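Local structure of chitin oligosaccahride binding protein NagB1 (7EHP) at residues 92-97 with 302-307; 142-147 with 211-216; 187-192 with 354-359. The protein binds short chitin oligosaccharides and, as a solute-binding protein of the periplasmic-binding-protein clan, probably delivers them to a membrane transporter. One frame throughout, in Å; residues are numbered along the deposited sequence.

Contact 1 of 3, residues 92-97 with 302-307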
ATOM      1  N   LEU A  92     -14.258 -23.845   5.029  1.00 30.82           N
ATOM      2  CA  LEU A  92     -13.474 -23.422   6.182  1.00 25.99           C
ATOM      3  C   LEU A  92     -14.220 -22.475   7.103  1.00 29.87           C
ATOM      4  O   LEU A  92     -13.681 -22.109   8.157  1.00 30.78           O
ATOM      5  CB  LEU A  92     -12.169 -22.755   5.727  1.00 28.42           C
ATOM      6  CG  LEU A  92     -11.194 -23.584   4.893  1.00 31.05           C
ATOM      7  CD1 LEU A  92      -9.988 -22.718   4.471  1.00 20.41           C
ATOM      8  CD2 LEU A  92     -10.761 -24.824   5.685  1.00 24.20           C
ATOM      9  N   GLY A  93     -15.430 -22.061   6.729  1.00 36.32           N
ATOM     10  CA  GLY A  93     -16.210 -21.162   7.559  1.00 36.64           C
ATOM     11  C   GLY A  93     -15.626 -19.777   7.686  1.00 40.56           C
ATOM     12  O   GLY A  93     -15.780 -19.130   8.731  1.00 38.06           O
ATOM     13  N   LEU A  94     -14.957 -19.294   6.642  1.00 37.30           N
ATOM     14  CA  LEU A  94     -14.190 -18.064   6.758  1.00 37.51           C
ATOM     15  C   LEU A  94     -14.856 -16.867   6.103  1.00 36.01           C
ATOM     16  O   LEU A  94     -14.529 -15.732   6.464  1.00 36.53           O
ATOM     17  CB  LEU A  94     -12.793 -18.254   6.146  1.00 30.25           C
ATOM     18  CG  LEU A  94     -11.830 -19.056   7.025  1.00 28.44           C
ATOM     19  CD1 LEU A  94     -10.467 -19.235   6.342  1.00 31.13           C
ATOM     20  CD2 LEU A  94     -11.687 -18.396   8.393  1.00 25.24           C
ATOM     21  N   LYS A  95     -15.785 -17.092   5.170  1.00 32.52           N
ATOM     22  CA  LYS A  95     -16.188 -16.040   4.239  1.00 37.64           C
ATOM     23  C   LYS A  95     -16.637 -14.787   4.982  1.00 44.98           C
ATOM     24  O   LYS A  95     -16.246 -13.665   4.645  1.00 44.30           O
ATOM     25  CB  LYS A  95     -17.310 -16.539   3.335  1.00 39.66           C
ATOM     26  CG  LYS A  95     -17.864 -15.454   2.441  1.00 45.61           C
ATOM     27  CD  LYS A  95     -18.816 -16.017   1.418  1.00 44.11           C
ATOM     28  CE  LYS A  95     -19.771 -14.930   0.939  1.00 46.87           C
ATOM     29  NZ  LYS A  95     -20.466 -15.333  -0.320  1.00 47.35           N
ATOM     30  N   ASP A  96     -17.438 -14.965   6.010  1.00 40.45           N
ATOM     31  CA  ASP A  96     -18.001 -13.847   6.747  1.00 42.46           C
ATOM     32  C   ASP A  96     -17.146 -13.436   7.950  1.00 38.30           C
ATOM     33  O   ASP A  96     -17.602 -12.666   8.785  1.00 39.48           O
ATOM     34  CB  ASP A  96     -19.463 -14.184   7.085  1.00 53.47           C
ATOM     35  CG  ASP A  96     -19.604 -15.480   7.863  1.00 64.48           C
ATOM     36  OD1 ASP A  96     -18.554 -16.120   8.147  1.00 62.72           O
ATOM     37  OD2 ASP A  96     -20.759 -15.900   8.123  1.00 66.27           O
ATOM     38  N   LYS A  97     -15.897 -13.878   8.005  1.00 33.38           N
ATOM     39  CA  LYS A  97     -14.930 -13.292   8.905  1.00 33.58           C
ATOM     40  C   LYS A  97     -14.051 -12.259   8.179  1.00 35.47           C
ATOM     41  O   LYS A  97     -13.177 -11.643   8.800  1.00 29.87           O
ATOM     42  CB  LYS A  97     -14.100 -14.412   9.589  1.00 41.53           C
ATOM     43  CG  LYS A  97     -13.018 -14.007  10.613  1.00 42.15           C
ATOM     44  CD  LYS A  97     -12.391 -15.230  11.341  1.00 45.76           C
ATOM     45  CE  LYS A  97     -13.097 -15.635  12.653  1.00 45.69           C
ATOM     46  NZ  LYS A  97     -12.752 -14.725  13.798  1.00 45.51           N
ATOM     47  N   GLU A 302      -4.650 -25.574   2.898  1.00 20.31           N
ATOM     48  CA  GLU A 302      -3.901 -25.470   4.149  1.00 18.74           C
ATOM     49  C   GLU A 302      -3.329 -24.070   4.330  1.00 17.92           C
ATOM     50  O   GLU A 302      -3.382 -23.501   5.429  1.00 19.98           O
ATOM     51  CB  GLU A 302      -2.781 -26.504   4.177  1.00 15.21           C
ATOM     52  CG  GLU A 302      -3.224 -27.916   4.491  1.00 30.33           C
ATOM     53  CD  GLU A 302      -4.126 -27.988   5.719  1.00 37.23           C
ATOM     54  OE1 GLU A 302      -3.720 -27.485   6.793  1.00 35.52           O
ATOM     55  OE2 GLU A 302      -5.232 -28.575   5.612  1.00 39.70           O
ATOM     56  N   PHE A 303      -2.769 -23.499   3.266  1.00 15.00           N
ATOM     57  CA  PHE A 303      -2.243 -22.140   3.379  1.00 15.79           C
ATOM     58  C   PHE A 303      -3.338 -21.180   3.826  1.00 15.55           C
ATOM     59  O   PHE A 303      -3.147 -20.377   4.750  1.00 19.49           O
ATOM     60  CB  PHE A 303      -1.645 -21.678   2.051  1.00 16.64           C
ATOM     61  CG  PHE A 303      -1.198 -20.237   2.073  1.00 16.55           C
ATOM     62  CD1 PHE A 303       0.060 -19.910   2.555  1.00 11.68           C
ATOM     63  CD2 PHE A 303      -2.066 -19.205   1.666  1.00 15.96           C
ATOM     64  CE1 PHE A 303       0.487 -18.567   2.601  1.00 17.02           C
ATOM     65  CE2 PHE A 303      -1.659 -17.860   1.727  1.00 16.37           C
ATOM     66  CZ  PHE A 303      -0.371 -17.555   2.192  1.00 13.69           C
ATOM     67  N   ILE A 304      -4.502 -21.265   3.188  1.00 16.29           N
ATOM     68  CA  ILE A 304      -5.616 -20.398   3.563  1.00 20.15           C
ATOM     69  C   ILE A 304      -6.001 -20.619   5.018  1.00 20.31           C
ATOM     70  O   ILE A 304      -6.189 -19.661   5.782  1.00 17.38           O
ATOM     71  CB  ILE A 304      -6.800 -20.637   2.614  1.00 16.15           C
ATOM     72  CG1 ILE A 304      -6.453 -20.123   1.221  1.00 19.72           C
ATOM     73  CG2 ILE A 304      -8.051 -19.958   3.149  1.00 17.84           C
ATOM     74  CD1 ILE A 304      -7.488 -20.464   0.179  1.00 23.26           C
ATOM     75  N   LYS A 305      -6.094 -21.881   5.434  1.00 18.20           N
ATOM     76  CA  LYS A 305      -6.531 -22.175   6.794  1.00 19.49           C
ATOM     77  C   LYS A 305      -5.557 -21.617   7.822  1.00 21.93           C
ATOM     78  O   LYS A 305      -5.971 -21.139   8.884  1.00 22.46           O
ATOM     79  CB  LYS A 305      -6.701 -23.686   6.970  1.00 21.67           C
ATOM     80  CG  LYS A 305      -7.400 -24.047   8.259  1.00 31.37           C
ATOM     81  CD  LYS A 305      -7.828 -25.498   8.272  1.00 32.29           C
ATOM     82  CE  LYS A 305      -8.106 -25.939   9.702  1.00 29.48           C
ATOM     83  NZ  LYS A 305      -8.288 -27.406   9.826  1.00 24.20           N
ATOM     84  N   ILE A 306      -4.259 -21.649   7.522  1.00 21.02           N
ATOM     85  CA  ILE A 306      -3.276 -21.174   8.489  1.00 19.71           C
ATOM     86  C   ILE A 306      -3.122 -19.653   8.410  1.00 22.58           C
ATOM     87  O   ILE A 306      -3.224 -18.950   9.425  1.00 18.98           O
ATOM     88  CB  ILE A 306      -1.937 -21.908   8.275  1.00 23.35           C
ATOM     89  CG1 ILE A 306      -2.144 -23.417   8.460  1.00 20.04           C
ATOM     90  CG2 ILE A 306      -0.875 -21.407   9.236  1.00 20.47           C
ATOM     91  CD1 ILE A 306      -1.213 -24.293   7.625  1.00 22.52           C
ATOM     92  N   MET A 307      -2.893 -19.111   7.208  1.00 19.19           N
ATOM     93  CA  MET A 307      -2.650 -17.667   7.092  1.00 19.73           C
ATOM     94  C   MET A 307      -3.862 -16.857   7.545  1.00 17.38           C
ATOM     95  O   MET A 307      -3.733 -15.876   8.286  1.00 16.89           O
ATOM     96  CB  MET A 307      -2.278 -17.313   5.651  1.00 18.28           C
ATOM     97  CG  MET A 307      -2.151 -15.803   5.349  1.00 14.30           C
ATOM     98  SD  MET A 307      -0.831 -14.997   6.283  1.00 21.06           S
ATOM     99  CE  MET A 307       0.546 -15.146   5.153  1.00 16.28           C
TER
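L92 overlaps I304 with its CD1 methyl, which comes to 3.6 Å from CG2 of I304, the two side chains crossing at about a right angle. The other methyl of L92 forks toward the next residue of the helix: CD2 lies 4.0 Å from CD of K305, against the aliphatic part of that lysine. K305, an exposed residue, suits this place because its chain runs on extended beyond CG, giving the leucine methylene groups to rest on while its amine leads away from the contact. I304 also receives L94, whose CD1 reaches the same CG2 at 4.1 Å. In I304 that branch methyl stands opposite the backbone N across the CA-CB bond, while CG1 (chi1 -69°) lies beside the N, and it is CG2 that meets both leucines. The contact joins the end of helix 86-92 to helix 294-307 in a protein of the bacterial extracellular solute-binding family. Between the two leucines, G93 ends the first helix in a Schellman motif with phi 67°, a value that glycine takes up without strain from a side chain. No hydrogen bond spans the two segments; the contact rests largely on the methyl groups of L92, L94 and I304, and branched apolar side chains suit it because they present several methyls. I304 is buried, and I88 of helix 86-92 and F288 of strand 277-288 also touch it. L94 also touches L89 and M326.

Contact 2 of 3, residues 142-147 with 211-216; sequences DLMDVA and LKKGYL
M144 leaves helix 140-152 with CG lying beside the backbone N (chi1 -68°); neither CB nor CG meets the other segment, and the chain then bends at both chi2 and chi3 to bring its end round to Y215. SD stands at the edge of the tyrosine ring, 5.4 Å from the centroid of Y215 and 89° off the ring normal, a Met-aromatic contact made in the ring plane. CE goes furthest: it touches CE2 of Y215 at 3.4 Å and packs equally closely on CD of K213, a snug fit for two carbons. An unbranched, flexible methionine suits this place, since its last methyl must fit between a ring edge and a lysine chain.

The two faces of the Y215 ring are occupied as well. A147 lays CB over one face, 3.5 Å from the centroid of the Y215 ring and only 15° off its normal, a CH-pi contact; a residue as small as alanine lets the helix come this near. Over the opposite face lies CB of K213. The hydroxyl is bridged back to the helix, for water 1 sits in the ring plane, 2.7 Å from Y215 OH, and makes a weak bond of 3.3 Å to M144 O. Y215 follows G214, where helix 198-213 ends, and its backbone pairs with F158 of strand 156-159. The arrangement is that of a Schellman motif with glycine at positive phi, from which the chain turns to lay an aromatic ring against a neighbouring helix.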
ATOM      1  N   ASP A 142      -1.512  24.818   8.718  1.00 24.54           N
ATOM      2  CA  ASP A 142      -0.770  24.250   9.841  1.00 25.51           C
ATOM      3  C   ASP A 142       0.434  23.461   9.338  1.00 27.71           C
ATOM      4  O   ASP A 142       1.543  23.589   9.867  1.00 22.25           O
ATOM      5  CB  ASP A 142      -1.660  23.327  10.687  1.00 27.26           C
ATOM      6  CG  ASP A 142      -2.975  23.970  11.120  1.00 29.49           C
ATOM      7  OD1 ASP A 142      -2.935  25.078  11.685  1.00 26.89           O
ATOM      8  OD2 ASP A 142      -4.045  23.329  10.937  1.00 30.61           O
ATOM      9  N   LEU A 143       0.221  22.626   8.316  1.00 23.36           N
ATOM     10  CA  LEU A 143       1.305  21.796   7.786  1.00 23.65           C
ATOM     11  C   LEU A 143       2.482  22.647   7.329  1.00 26.91           C
ATOM     12  O   LEU A 143       3.644  22.319   7.609  1.00 27.57           O
ATOM     13  CB  LEU A 143       0.784  20.940   6.632  1.00 18.23           C
ATOM     14  CG  LEU A 143       1.717  19.901   5.999  1.00 25.17           C
ATOM     15  CD1 LEU A 143       2.417  19.051   7.054  1.00 18.61           C
ATOM     16  CD2 LEU A 143       0.931  19.018   5.025  1.00 19.11           C
ATOM     17  N   MET A 144       2.193  23.748   6.628  1.00 24.85           N
ATOM     18  CA  MET A 144       3.238  24.640   6.142  1.00 22.59           C
ATOM     19  C   MET A 144       4.073  25.184   7.298  1.00 22.65           C
ATOM     20  O   MET A 144       5.303  25.248   7.216  1.00 22.68           O
ATOM     21  CB  MET A 144       2.588  25.781   5.364  1.00 23.74           C
ATOM     22  CG  MET A 144       1.918  25.388   4.041  1.00 27.78           C
ATOM     23  SD  MET A 144       2.814  24.215   3.004  1.00 32.28           S
ATOM     24  CE  MET A 144       3.973  25.336   2.327  1.00 28.52           C
ATOM     25  N   ASP A 145       3.413  25.568   8.390  1.00 25.12           N
ATOM     26  CA  ASP A 145       4.115  26.055   9.578  1.00 26.01           C
ATOM     27  C   ASP A 145       5.007  24.968  10.183  1.00 28.08           C
ATOM     28  O   ASP A 145       6.178  25.209  10.503  1.00 27.56           O
ATOM     29  CB  ASP A 145       3.075  26.549  10.590  1.00 23.53           C
ATOM     30  CG  ASP A 145       3.688  27.083  11.853  1.00 33.90           C
ATOM     31  OD1 ASP A 145       4.460  28.067  11.779  1.00 32.73           O
ATOM     32  OD2 ASP A 145       3.398  26.501  12.927  1.00 37.97           O
ATOM     33  N   VAL A 146       4.462  23.756  10.339  1.00 24.35           N
ATOM     34  CA  VAL A 146       5.229  22.637  10.887  1.00 19.08           C
ATOM     35  C   VAL A 146       6.451  22.368  10.022  1.00 22.39           C
ATOM     36  O   VAL A 146       7.577  22.251  10.522  1.00 20.06           O
ATOM     37  CB  VAL A 146       4.334  21.390  10.997  1.00 25.48           C
ATOM     38  CG1 VAL A 146       5.170  20.125  11.233  1.00 24.82           C
ATOM     39  CG2 VAL A 146       3.310  21.581  12.096  1.00 26.61           C
ATOM     40  N   ALA A 147       6.245  22.297   8.702  1.00 21.68           N
ATOM     41  CA  ALA A 147       7.328  21.988   7.776  1.00 20.25           C
ATOM     42  C   ALA A 147       8.394  23.078   7.778  1.00 22.44           C
ATOM     43  O   ALA A 147       9.601  22.779   7.765  1.00 19.19           O
ATOM     44  CB  ALA A 147       6.755  21.795   6.371  1.00 19.14           C
ATOM     45  N   LEU A 211       7.661  20.132  -3.128  1.00 16.32           N
ATOM     46  CA  LEU A 211       8.939  19.979  -3.811  1.00 14.08           C
ATOM     47  C   LEU A 211       9.688  21.307  -3.854  1.00 17.20           C
ATOM     48  O   LEU A 211      10.875  21.372  -3.502  1.00 16.42           O
ATOM     49  CB  LEU A 211       8.700  19.424  -5.221  1.00 14.16           C
ATOM     50  CG  LEU A 211       8.199  17.963  -5.345  1.00 19.85           C
ATOM     51  CD1 LEU A 211       7.808  17.610  -6.798  1.00 16.94           C
ATOM     52  CD2 LEU A 211       9.259  16.972  -4.838  1.00 17.33           C
ATOM     53  N   LYS A 212       8.998  22.379  -4.278  1.00 15.57           N
ATOM     54  CA  LYS A 212       9.617  23.695  -4.473  1.00 18.06           C
ATOM     55  C   LYS A 212      10.159  24.285  -3.178  1.00 17.16           C
ATOM     56  O   LYS A 212      11.043  25.146  -3.212  1.00 21.76           O
ATOM     57  CB  LYS A 212       8.598  24.677  -5.072  1.00 14.37           C
ATOM     58  CG  LYS A 212       8.225  24.362  -6.507  1.00 20.29           C
ATOM     59  CD  LYS A 212       7.378  25.465  -7.114  1.00 26.62           C
ATOM     60  CE  LYS A 212       6.656  24.961  -8.355  1.00 31.20           C
ATOM     61  NZ  LYS A 212       5.593  25.897  -8.807  1.00 41.74           N
ATOM     62  N   LYS A 213       9.608  23.886  -2.037  1.00 18.88           N
ATOM     63  CA  LYS A 213      10.052  24.398  -0.751  1.00 16.52           C
ATOM     64  C   LYS A 213      11.048  23.476  -0.066  1.00 21.64           C
ATOM     65  O   LYS A 213      11.589  23.845   0.985  1.00 20.33           O
ATOM     66  CB  LYS A 213       8.845  24.623   0.168  1.00 13.96           C
ATOM     67  CG  LYS A 213       8.121  25.918  -0.128  1.00 19.23           C
ATOM     68  CD  LYS A 213       6.823  26.005   0.637  1.00 21.37           C
ATOM     69  CE  LYS A 213       6.035  27.250   0.256  1.00 29.81           C
ATOM     70  NZ  LYS A 213       6.860  28.489   0.408  1.00 29.15           N
ATOM     71  N   GLY A 214      11.307  22.296  -0.634  1.00 19.60           N
ATOM     72  CA  GLY A 214      12.172  21.348   0.036  1.00 21.22           C
ATOM     73  C   GLY A 214      11.544  20.695   1.246  1.00 18.61           C
ATOM     74  O   GLY A 214      12.263  20.267   2.148  1.00 18.89           O
ATOM     75  N   TYR A 215      10.215  20.636   1.300  1.00 17.91           N
ATOM     76  CA  TYR A 215       9.535  19.960   2.399  1.00 19.90           C
ATOM     77  C   TYR A 215       9.478  18.452   2.169  1.00 20.44           C
ATOM     78  O   TYR A 215       9.578  17.667   3.116  1.00 14.91           O
ATOM     79  CB  TYR A 215       8.130  20.528   2.568  1.00 20.81           C
ATOM     80  CG  TYR A 215       8.108  21.969   3.034  1.00 20.67           C
ATOM     81  CD1 TYR A 215       9.266  22.594   3.461  1.00 18.85           C
ATOM     82  CD2 TYR A 215       6.918  22.689   3.073  1.00 19.14           C
ATOM     83  CE1 TYR A 215       9.256  23.898   3.902  1.00 18.74           C
ATOM     84  CE2 TYR A 215       6.898  23.995   3.520  1.00 21.59           C
ATOM     85  CZ  TYR A 215       8.076  24.592   3.935  1.00 21.73           C
ATOM     86  OH  TYR A 215       8.067  25.893   4.378  1.00 20.24           O
ATOM     87  N   LEU A 216       9.290  18.036   0.923  1.00 24.47           N
ATOM     88  CA  LEU A 216       9.617  16.678   0.529  1.00 17.02           C
ATOM     89  C   LEU A 216      11.128  16.589   0.380  1.00 26.79           C
ATOM     90  O   LEU A 216      11.738  17.451  -0.259  1.00 23.31           O
ATOM     91  CB  LEU A 216       8.923  16.329  -0.782  1.00 18.40           C
ATOM     92  CG  LEU A 216       7.456  15.950  -0.607  1.00 16.72           C
ATOM     93  CD1 LEU A 216       6.708  15.992  -1.940  1.00 14.35           C
ATOM     94  CD2 LEU A 216       7.357  14.549   0.020  1.00 17.59           C
TER
HETATM   95  O   HOH W   1       5.851  27.403   4.758  1.00 30.35           O

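Contact 3 of 3, residues 187-192 with 354-359. With NAG (2-acetamido-2-deoxy-beta-D-glucopyranose), chain C.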
ATOM      1  N   GLY A 187     -13.741   8.196 -11.877  1.00 21.11           N
ATOM      2  CA  GLY A 187     -14.087   9.080 -12.981  1.00 22.70           C
ATOM      3  C   GLY A 187     -13.079   9.030 -14.114  1.00 22.43           C
ATOM      4  O   GLY A 187     -13.461   9.034 -15.290  1.00 20.82           O
ATOM      5  N   PHE A 188     -11.781   8.968 -13.778  1.00 20.00           N
ATOM      6  CA  PHE A 188     -10.741   8.873 -14.806  1.00 21.43           C
ATOM      7  C   PHE A 188     -10.995   7.696 -15.742  1.00 21.70           C
ATOM      8  O   PHE A 188     -10.904   7.825 -16.968  1.00 20.11           O
ATOM      9  CB  PHE A 188      -9.350   8.715 -14.173  1.00 16.86           C
ATOM     10  CG  PHE A 188      -8.889   9.890 -13.351  1.00 18.56           C
ATOM     11  CD1 PHE A 188      -9.357  11.169 -13.593  1.00 21.26           C
ATOM     12  CD2 PHE A 188      -7.940   9.706 -12.342  1.00 21.23           C
ATOM     13  CE1 PHE A 188      -8.914  12.249 -12.831  1.00 21.13           C
ATOM     14  CE2 PHE A 188      -7.491  10.777 -11.574  1.00 19.78           C
ATOM     15  CZ  PHE A 188      -7.981  12.058 -11.819  1.00 14.58           C
ATOM     16  N   VAL A 189     -11.263   6.515 -15.181  1.00 21.25           N
ATOM     17  CA  VAL A 189     -11.378   5.341 -16.038  1.00 19.23           C
ATOM     18  C   VAL A 189     -12.734   5.264 -16.735  1.00 18.55           C
ATOM     19  O   VAL A 189     -12.841   4.609 -17.779  1.00 23.84           O
ATOM     20  CB  VAL A 189     -11.100   4.042 -15.260  1.00 27.08           C
ATOM     21  CG1 VAL A 189      -9.732   4.093 -14.590  1.00 23.58           C
ATOM     22  CG2 VAL A 189     -12.178   3.792 -14.241  1.00 30.62           C
ATOM     23  N   ARG A 190     -13.770   5.919 -16.224  1.00 22.78           N
ATOM     24  CA  ARG A 190     -15.045   5.891 -16.924  1.00 27.67           C
ATOM     25  C   ARG A 190     -15.250   7.094 -17.832  1.00 30.70           C
ATOM     26  O   ARG A 190     -16.242   7.139 -18.562  1.00 30.54           O
ATOM     27  CB  ARG A 190     -16.214   5.742 -15.935  1.00 35.35           C
ATOM     28  CG  ARG A 190     -16.471   6.850 -14.935  1.00 39.60           C
ATOM     29  CD  ARG A 190     -17.737   6.501 -14.105  1.00 47.20           C
ATOM     30  NE  ARG A 190     -17.507   5.622 -12.946  1.00 55.34           N
ATOM     31  CZ  ARG A 190     -17.527   4.284 -12.965  1.00 57.76           C
ATOM     32  NH1 ARG A 190     -17.310   3.608 -11.841  1.00 51.25           N
ATOM     33  NH2 ARG A 190     -17.708   3.610 -14.100  1.00 57.03           N
ATOM     34  N   GLY A 191     -14.315   8.043 -17.847  1.00 26.17           N
ATOM     35  CA  GLY A 191     -14.385   9.160 -18.772  1.00 26.22           C
ATOM     36  C   GLY A 191     -15.193  10.346 -18.308  1.00 22.12           C
ATOM     37  O   GLY A 191     -15.505  11.220 -19.126  1.00 24.75           O
ATOM     38  N   THR A 192     -15.549  10.410 -17.030  1.00 23.04           N
ATOM     39  CA  THR A 192     -16.299  11.534 -16.497  1.00 26.09           C
ATOM     40  C   THR A 192     -15.431  12.505 -15.716  1.00 24.78           C
ATOM     41  O   THR A 192     -15.925  13.557 -15.309  1.00 22.62           O
ATOM     42  CB  THR A 192     -17.439  11.048 -15.591  1.00 24.27           C
ATOM     43  OG1 THR A 192     -16.897  10.349 -14.464  1.00 26.25           O
ATOM     44  CG2 THR A 192     -18.367  10.129 -16.353  1.00 27.10           C
ATOM     45  N   ASP A 354      -4.036   2.819  -7.677  1.00 17.04           N
ATOM     46  CA  ASP A 354      -3.624   1.690  -8.512  1.00 17.59           C
ATOM     47  C   ASP A 354      -4.574   0.498  -8.418  1.00 19.19           C
ATOM     48  O   ASP A 354      -4.419  -0.474  -9.179  1.00 14.48           O
ATOM     49  CB  ASP A 354      -2.222   1.249  -8.123  1.00 14.85           C
ATOM     50  CG  ASP A 354      -2.105   0.980  -6.643  1.00 16.78           C
ATOM     51  OD1 ASP A 354      -2.323  -0.182  -6.223  1.00 17.79           O
ATOM     52  OD2 ASP A 354      -1.836   1.936  -5.903  1.00 13.70           O
ATOM     53  N   SER A 355      -5.527   0.528  -7.496  1.00 16.33           N
ATOM     54  CA  SER A 355      -6.568  -0.485  -7.520  1.00 18.96           C
ATOM     55  C   SER A 355      -7.650  -0.157  -8.537  1.00 22.40           C
ATOM     56  O   SER A 355      -8.434  -1.044  -8.885  1.00 15.95           O
ATOM     57  CB  SER A 355      -7.201  -0.645  -6.135  1.00 19.46           C
ATOM     58  OG  SER A 355      -8.093   0.428  -5.869  1.00 28.08           O
ATOM     59  N   ILE A 356      -7.687   1.086  -9.030  1.00 18.52           N
ATOM     60  CA  ILE A 356      -8.728   1.559  -9.932  1.00 19.96           C
ATOM     61  C   ILE A 356      -8.204   1.750 -11.357  1.00 23.27           C
ATOM     62  O   ILE A 356      -8.840   1.310 -12.317  1.00 21.67           O
ATOM     63  CB  ILE A 356      -9.379   2.857  -9.395  1.00 22.38           C
ATOM     64  CG1 ILE A 356     -10.084   2.580  -8.072  1.00 19.78           C
ATOM     65  CG2 ILE A 356     -10.394   3.408 -10.410  1.00 22.99           C
ATOM     66  CD1 ILE A 356     -10.350   3.794  -7.251  1.00 19.77           C
ATOM     67  N   VAL A 357      -7.040   2.407 -11.517  1.00 14.68           N
ATOM     68  CA  VAL A 357      -6.532   2.715 -12.856  1.00 17.83           C
ATOM     69  C   VAL A 357      -5.823   1.501 -13.455  1.00 21.67           C
ATOM     70  O   VAL A 357      -5.370   0.589 -12.758  1.00 22.65           O
ATOM     71  CB  VAL A 357      -5.598   3.950 -12.855  1.00 16.94           C
ATOM     72  CG1 VAL A 357      -6.265   5.125 -12.149  1.00 14.59           C
ATOM     73  CG2 VAL A 357      -4.247   3.619 -12.217  1.00 15.07           C
ATOM     74  N   GLN A 358      -5.717   1.510 -14.784  1.00 19.22           N
ATOM     75  CA  GLN A 358      -4.990   0.481 -15.517  1.00 19.26           C
ATOM     76  C   GLN A 358      -3.476   0.581 -15.275  1.00 21.29           C
ATOM     77  O   GLN A 358      -2.940   1.644 -14.943  1.00 16.87           O
ATOM     78  CB  GLN A 358      -5.293   0.615 -17.014  1.00 24.21           C
ATOM     79  CG  GLN A 358      -6.794   0.622 -17.353  1.00 26.42           C
ATOM     80  CD  GLN A 358      -7.432   2.010 -17.445  1.00 28.21           C
ATOM     81  OE1 GLN A 358      -7.064   2.936 -16.724  1.00 20.79           O
ATOM     82  NE2 GLN A 358      -8.425   2.140 -18.323  1.00 24.27           N
ATOM     83  N   ALA A 359      -2.782  -0.547 -15.475  1.00 19.82           N
ATOM     84  CA  ALA A 359      -1.341  -0.607 -15.221  1.00 20.50           C
ATOM     85  C   ALA A 359      -0.580   0.465 -15.994  1.00 19.78           C
ATOM     86  O   ALA A 359       0.328   1.103 -15.450  1.00 19.57           O
ATOM     87  CB  ALA A 359      -0.789  -1.989 -15.581  1.00 17.37           C
TER
HETATM   88  C1  NAG C   2       1.779  -1.162  -1.644  1.00 18.97           C
HETATM   89  C2  NAG C   2       1.831  -1.029  -3.162  1.00 16.84           C
HETATM   90  C3  NAG C   2       1.079   0.217  -3.606  1.00 14.29           C
HETATM   91  C4  NAG C   2      -0.343   0.180  -3.069  1.00 14.29           C
HETATM   92  C5  NAG C   2      -0.331  -0.006  -1.553  1.00 18.03           C
HETATM   93  C6  NAG C   2      -1.713  -0.149  -0.956  1.00 18.06           C
HETATM   94  C7  NAG C   2       3.639  -1.910  -4.574  1.00 18.56           C
HETATM   95  C8  NAG C   2       5.057  -1.757  -4.995  1.00 16.85           C
HETATM   96  N2  NAG C   2       3.197  -1.027  -3.667  1.00 17.16           N
HETATM   97  O3  NAG C   2       1.056   0.267  -5.023  1.00 17.15           O
HETATM   98  O4  NAG C   2      -1.022   1.391  -3.373  1.00 14.14           O
HETATM   99  O5  NAG C   2       0.405  -1.184  -1.201  1.00 13.78           O
HETATM  100  O6  NAG C   2      -2.469  -1.169  -1.597  1.00 19.21           O
HETATM  101  O7  NAG C   2       2.911  -2.792  -5.042  1.00 17.90           O
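Segment 354-359 runs from a sugar-binding aspartate through a loop to Q358, the N-cap of helix 359-373; it belongs at its start to the glycan pocket of this solute-binding protein and packs further along on helix 184-190. V189 meets it with both methyls. CG1 lies 3.7 Å from the carbonyl O of I356 and faces CG1 of V357, while CG2 is turned to CG2 of I356 at 4.2 Å. A beta-branched valine suits the spot because its two short branches spread over neighbouring residues of the loop.

Q358 bends at chi2 (93°), which brings its amide toward V189, and the two side chains slide past each other in opposite directions. Its OE1 comes to 3.6 Å from CG1 of V189, a van der Waals approach only; the polar needs of this buried amide are met by helix 379-396, where N394 accepts from NE2 and Q390 donates to OE1.

At the other end of the loop, D354 takes part in sugar binding and not in the contact with helix 184-190. NAG O4 donates to OD2 of D354 at 2.7 Å, and NAG O3 adds a weak, long bond of 3.5 Å to that same oxygen. OD1 is paired with R48 in a salt bridge, which probably helps to hold the carboxylate in place for the sugar. With an alanine at this place, the O4 hydroxyl of the sugar would probably lose its acceptor and the guanidinium of R48 its anionic mate. The same sugar is also hydrogen-bonded to OG of S283.

Contacts 1 and 2 lie on opposite sides of the chain's centre, with centres 45 Å and nearest atoms about 31 Å apart, although 142-147 and 211-216 both fall in the chain between 92-97 and 302-307. Contact 3 is about as far from each, 31 Å from contact 1 and 30 Å from contact 2 between centres, and its nearest atoms remain about 19 Å and about 17 Å away, so none of the three touches another. Among their segments, the sugar is bonded in contact 3, through D354. In sequence contact 3 alternates with both others; its helix 184-190 is followed directly by helix 198-213, which ends at contact 2.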